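Local atomic coordinates of isoflavone reductase (Medicago sativa, PDB entry 2GAS), a protein that catalyses the NADPH-dependent reduction of 2'-hydroxyisoflavones such as 2'-hydroxyformononetin to chiral isoflavanones, giving the penultimate intermediate of the phytoalexin (-)-medicarpin. Residues His120-Val123 and Glu124-Gln128; Glu246-Leu249 and Lys250-Glu254. All coordinates share one frame; numbering follows the deposited sequence.

Interaction 1. Residues His120-Val123 and Glu124-Gln128; sequences HDAV and EPVRQ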
loop_
_atom_site.group_PDB
_atom_site.type_symbol
_atom_site.label_atom_id
_atom_site.label_comp_id
_atom_site.label_asym_id
_atom_site.label_seq_id
_atom_site.Cartn_x
_atom_site.Cartn_y
_atom_site.Cartn_z
ATOM N N HIS A 120 -5.181 4.827 14.110
ATOM C CA HIS A 120 -4.644 3.564 14.594
ATOM C C HIS A 120 -4.422 3.596 16.098
ATOM O O HIS A 120 -4.406 4.660 16.718
ATOM C CB HIS A 120 -3.318 3.233 13.902
ATOM C CG HIS A 120 -2.140 3.950 14.485
ATOM N ND1 HIS A 120 -1.632 5.114 13.946
ATOM C CD2 HIS A 120 -1.386 3.679 15.576
ATOM C CE1 HIS A 120 -0.615 5.527 14.682
ATOM N NE2 HIS A 120 -0.446 4.676 15.676
ATOM N N ASP A 121 -4.246 2.414 16.675
ATOM C CA ASP A 121 -4.006 2.271 18.109
ATOM C C ASP A 121 -2.909 1.223 18.261
ATOM O O ASP A 121 -2.944 0.403 19.181
ATOM C CB ASP A 121 -5.277 1.784 18.812
ATOM C CG ASP A 121 -6.430 2.762 18.690
ATOM O OD1 ASP A 121 -6.388 3.813 19.361
ATOM O OD2 ASP A 121 -7.378 2.483 17.923
ATOM N N ALA A 122 -1.938 1.259 17.352
ATOM C CA ALA A 122 -0.847 0.293 17.340
ATOM C C ALA A 122 0.171 0.460 18.458
ATOM O O ALA A 122 0.256 1.512 19.092
ATOM C CB ALA A 122 -0.135 0.330 15.988
ATOM N N VAL A 123 0.944 -0.597 18.683
ATOM C CA VAL A 123 1.983 -0.597 19.708
ATOM C C VAL A 123 3.347 -0.648 19.026
ATOM O O VAL A 123 3.446 -0.954 17.837
ATOM C CB VAL A 123 1.841 -1.822 20.644
ATOM C CG1 VAL A 123 0.463 -1.832 21.278
ATOM C CG2 VAL A 123 2.075 -3.108 19.867
ATOM N N GLU A 124 4.405 -0.337 19.767
ATOM C CA GLU A 124 5.741 -0.378 19.190
ATOM C C GLU A 124 6.095 -1.824 18.855
ATOM O O GLU A 124 5.555 -2.760 19.453
ATOM C CB GLU A 124 6.764 0.205 20.173
ATOM C CG GLU A 124 6.532 1.668 20.513
ATOM C CD GLU A 124 6.721 2.599 19.321
ATOM O OE1 GLU A 124 6.483 3.816 19.484
ATOM O OE2 GLU A 124 7.107 2.127 18.230
ATOM N N PRO A 125 7.026 -2.031 17.915
ATOM C CA PRO A 125 7.758 -1.008 17.161
ATOM C C PRO A 125 7.057 -0.479 15.905
ATOM O O PRO A 125 7.587 0.399 15.224
ATOM C CB PRO A 125 9.059 -1.719 16.822
ATOM C CG PRO A 125 8.579 -3.105 16.521
ATOM C CD PRO A 125 7.573 -3.373 17.633
ATOM N N VAL A 126 5.872 -0.993 15.589
ATOM C CA VAL A 126 5.196 -0.526 14.382
ATOM C C VAL A 126 4.598 0.868 14.554
ATOM O O VAL A 126 4.513 1.639 13.595
ATOM C CB VAL A 126 4.094 -1.530 13.914
ATOM C CG1 VAL A 126 2.833 -1.382 14.747
ATOM C CG2 VAL A 126 3.798 -1.314 12.438
ATOM N N ARG A 127 4.212 1.201 15.781
ATOM C CA ARG A 127 3.620 2.500 16.069
ATOM C C ARG A 127 4.474 3.653 15.554
ATOM O O ARG A 127 3.955 4.591 14.947
ATOM C CB ARG A 127 3.406 2.664 17.575
ATOM C CG ARG A 127 2.691 3.951 17.963
ATOM C CD ARG A 127 2.588 4.091 19.473
ATOM N NE ARG A 127 1.731 5.208 19.873
ATOM C CZ ARG A 127 0.407 5.229 19.741
ATOM N NH1 ARG A 127 -0.235 4.191 19.214
ATOM N NH2 ARG A 127 -0.283 6.291 20.141
ATOM N N GLN A 128 5.783 3.585 15.784
ATOM C CA GLN A 128 6.659 4.660 15.338
ATOM C C GLN A 128 6.689 4.832 13.822
ATOM O O GLN A 128 6.819 5.956 13.328
ATOM C CB GLN A 128 8.086 4.459 15.851
ATOM C CG GLN A 128 9.017 5.602 15.442
ATOM C CD GLN A 128 8.427 6.973 15.762
ATOM O OE1 GLN A 128 8.154 7.285 16.922
ATOM N NE2 GLN A 128 8.222 7.794 14.729
HETATM O O HOH W 1 -2.649 6.101 18.168
#
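Just past Val123, whose CG2 lies 3.5 Å from the Glu124 carbonyl O, the loop turns into a helix. The carboxylate of Glu124 folds back on a chain bent at chi2, and its OE2 accepts the backbone N-H of Gln128 (OE2 to N 3.1 Å) from the syn side, well tilted from the carboxylate plane. The peptide bond before Pro125 is cis, which reverses the chain ahead of the first helical turn. Val126 sets CG1 between its backbone N and carbonyl carbon (chi1 79°), and from there the methyl reaches CB of Ala122 at 3.6 Å. Arg127 ties both ends together. Its backbone N binds Val123 O at 3.1 Å, while its chain, extended from CG to NE and turned at the last torsion, brings NH1 back to Ala122 O at 2.7 Å, in the carbonyl plane but with a bent N-H...O angle of 140°. The guanidinium crosses the His120 ring steeply, their planes 69° apart, with NH1 3.6 Å from His120 NE2. A water donates to His120 O and weakly accepts from Arg127 NH2. Losing the side chain to an alanine here is likely to leave Ala122 O without its NH1 donor and to break the water link to His120 O, while the backbone bond to Val123 O stays. The segment opens helix 126-143, which carries Lys133, the inferred proton acceptor; Val126 packs on helix 259-271 and Val123 on helix 245-254.

Interaction 2. Residues Glu246-Leu249 and Lys250-Glu254; sequences EQVL and KDIQE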
loop_
_atom_site.group_PDB
_atom_site.type_symbol
_atom_site.label_atom_id
_atom_site.label_comp_id
_atom_site.label_asym_id
_atom_site.label_seq_id
_atom_site.Cartn_x
_atom_site.Cartn_y
_atom_site.Cartn_z
ATOM N N GLU A 246 -3.434 -9.918 25.573
ATOM C CA GLU A 246 -2.388 -9.789 26.582
ATOM C C GLU A 246 -1.190 -10.660 26.239
ATOM O O GLU A 246 -0.044 -10.243 26.394
ATOM C CB GLU A 246 -2.902 -10.186 27.967
ATOM C CG GLU A 246 -4.018 -9.325 28.524
ATOM C CD GLU A 246 -5.326 -9.506 27.785
ATOM O OE1 GLU A 246 -5.689 -10.665 27.484
ATOM O OE2 GLU A 246 -6.003 -8.489 27.516
ATOM N N GLN A 247 -1.459 -11.879 25.781
ATOM C CA GLN A 247 -0.389 -12.801 25.429
ATOM C C GLN A 247 0.334 -12.329 24.164
ATOM O O GLN A 247 1.550 -12.476 24.040
ATOM C CB GLN A 247 -0.964 -14.217 25.264
ATOM C CG GLN A 247 -1.488 -14.804 26.596
ATOM C CD GLN A 247 -2.330 -16.067 26.437
ATOM O OE1 GLN A 247 -3.385 -16.052 25.796
ATOM N NE2 GLN A 247 -1.873 -17.164 27.039
ATOM N N VAL A 248 -0.410 -11.740 23.235
ATOM C CA VAL A 248 0.193 -11.235 22.008
ATOM C C VAL A 248 1.135 -10.074 22.323
ATOM O O VAL A 248 2.255 -10.018 21.819
ATOM C CB VAL A 248 -0.885 -10.747 21.016
ATOM C CG1 VAL A 248 -0.234 -10.011 19.849
ATOM C CG2 VAL A 248 -1.696 -11.935 20.511
ATOM N N LEU A 249 0.680 -9.149 23.162
ATOM C CA LEU A 249 1.488 -7.995 23.537
ATOM C C LEU A 249 2.786 -8.408 24.227
ATOM O O LEU A 249 3.841 -7.815 23.991
ATOM C CB LEU A 249 0.681 -7.058 24.445
ATOM C CG LEU A 249 -0.556 -6.416 23.803
ATOM C CD1 LEU A 249 -1.330 -5.625 24.849
ATOM C CD2 LEU A 249 -0.128 -5.503 22.664
ATOM N N LYS A 250 2.713 -9.430 25.073
ATOM C CA LYS A 250 3.897 -9.911 25.769
ATOM C C LYS A 250 4.866 -10.511 24.752
ATOM O O LYS A 250 6.078 -10.321 24.844
ATOM C CB LYS A 250 3.502 -10.957 26.820
ATOM C CG LYS A 250 4.653 -11.440 27.687
ATOM C CD LYS A 250 5.337 -12.661 27.097
ATOM C CE LYS A 250 4.529 -13.924 27.348
ATOM N NZ LYS A 250 4.345 -14.180 28.807
ATOM N N ASP A 251 4.316 -11.225 23.774
ATOM C CA ASP A 251 5.109 -11.853 22.725
ATOM C C ASP A 251 5.887 -10.794 21.940
ATOM O O ASP A 251 7.051 -10.990 21.586
ATOM C CB ASP A 251 4.185 -12.619 21.775
ATOM C CG ASP A 251 4.944 -13.496 20.803
ATOM O OD1 ASP A 251 5.991 -13.050 20.288
ATOM O OD2 ASP A 251 4.484 -14.628 20.543
ATOM N N ILE A 252 5.233 -9.670 21.667
ATOM C CA ILE A 252 5.856 -8.578 20.927
ATOM C C ILE A 252 7.048 -7.996 21.691
ATOM O O ILE A 252 8.127 -7.800 21.122
ATOM C CB ILE A 252 4.819 -7.462 20.636
ATOM C CG1 ILE A 252 3.792 -7.973 19.622
ATOM C CG2 ILE A 252 5.512 -6.210 20.111
ATOM C CD1 ILE A 252 2.608 -7.058 19.419
ATOM N N GLN A 253 6.852 -7.735 22.979
ATOM C CA GLN A 253 7.902 -7.172 23.822
ATOM C C GLN A 253 9.125 -8.076 23.956
ATOM O O GLN A 253 10.251 -7.590 24.058
ATOM C CB GLN A 253 7.351 -6.879 25.221
ATOM C CG GLN A 253 6.145 -5.952 25.245
ATOM C CD GLN A 253 5.602 -5.743 26.645
ATOM O OE1 GLN A 253 5.297 -6.704 27.354
ATOM N NE2 GLN A 253 5.474 -4.485 27.051
ATOM N N GLU A 254 8.905 -9.386 23.948
ATOM C CA GLU A 254 9.993 -10.349 24.106
ATOM C C GLU A 254 10.618 -10.866 22.812
ATOM O O GLU A 254 11.611 -11.591 22.851
ATOM C CB GLU A 254 9.502 -11.539 24.932
ATOM C CG GLU A 254 8.993 -11.162 26.313
ATOM C CD GLU A 254 8.440 -12.352 27.074
ATOM O OE1 GLU A 254 8.045 -12.175 28.248
ATOM O OE2 GLU A 254 8.395 -13.462 26.501
#
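Glu246 offers its carbonyl O to the backbone N of Lys250 at 3.2 Å, the first of four successive i to i+4 bonds that define this piece of alpha-helix. The same oxygen lies 3.6 Å from CB of Lys250, whose chain then bends at chi2, chi3 and chi4 and carries its amine away from the preceding turn. Gln247 O takes the N-H of Asp251 at 3.0 Å, whereas its side-chain OE1 turns back to Ser244 OG, just before the helix. Val248 bonds through its O to Ile252 N at 3.0 Å. Here side chains meet too: Val248 CG1, opposite its backbone N (chi1 170°), comes within 4.1 Å of Ile252 CD1, and the two branched chains cross at a slant on the buried side. Leu249 closes the series, its O bound by Gln253 N at an N-H...O angle of 163°. CG of Gln253 also lies 3.2 Å from Leu249 O, across the carbonyl plane from that N. Leu249 and Ile252 both pack on helix 259-271 and on Val123. Chemically, the turn-to-turn hold is mostly main-chain: the four bonds have N-H...O angles of 151° or more, while the side chains add one apolar contact. It is the burial of Val248 and Ile252, against exposed Glu246, Gln247, Lys250 and Gln253, that makes the helix amphipathic.

Overall arrangement
Interaction 1 comes first along the chain, at the loop after strand 107-109 and the start of helix 126-143; interaction 2 follows on helix 245-254. Their centres are 13 Å apart, on the same side of the chain's centre, and they touch directly. Val123 CG1 lies 4.0 Å from Leu249 CD2, and Glu124 O lies 3.5 Å from Ile252 CG2, both as packing. Helix 259-271 joins them further, since Val126 and Ile252 both rest on its Ala264. The apolar side of helix 245-254 thus packs against the lead-in to the helix bearing Lys133, linking a region away from the annotated sites to the part nearer them.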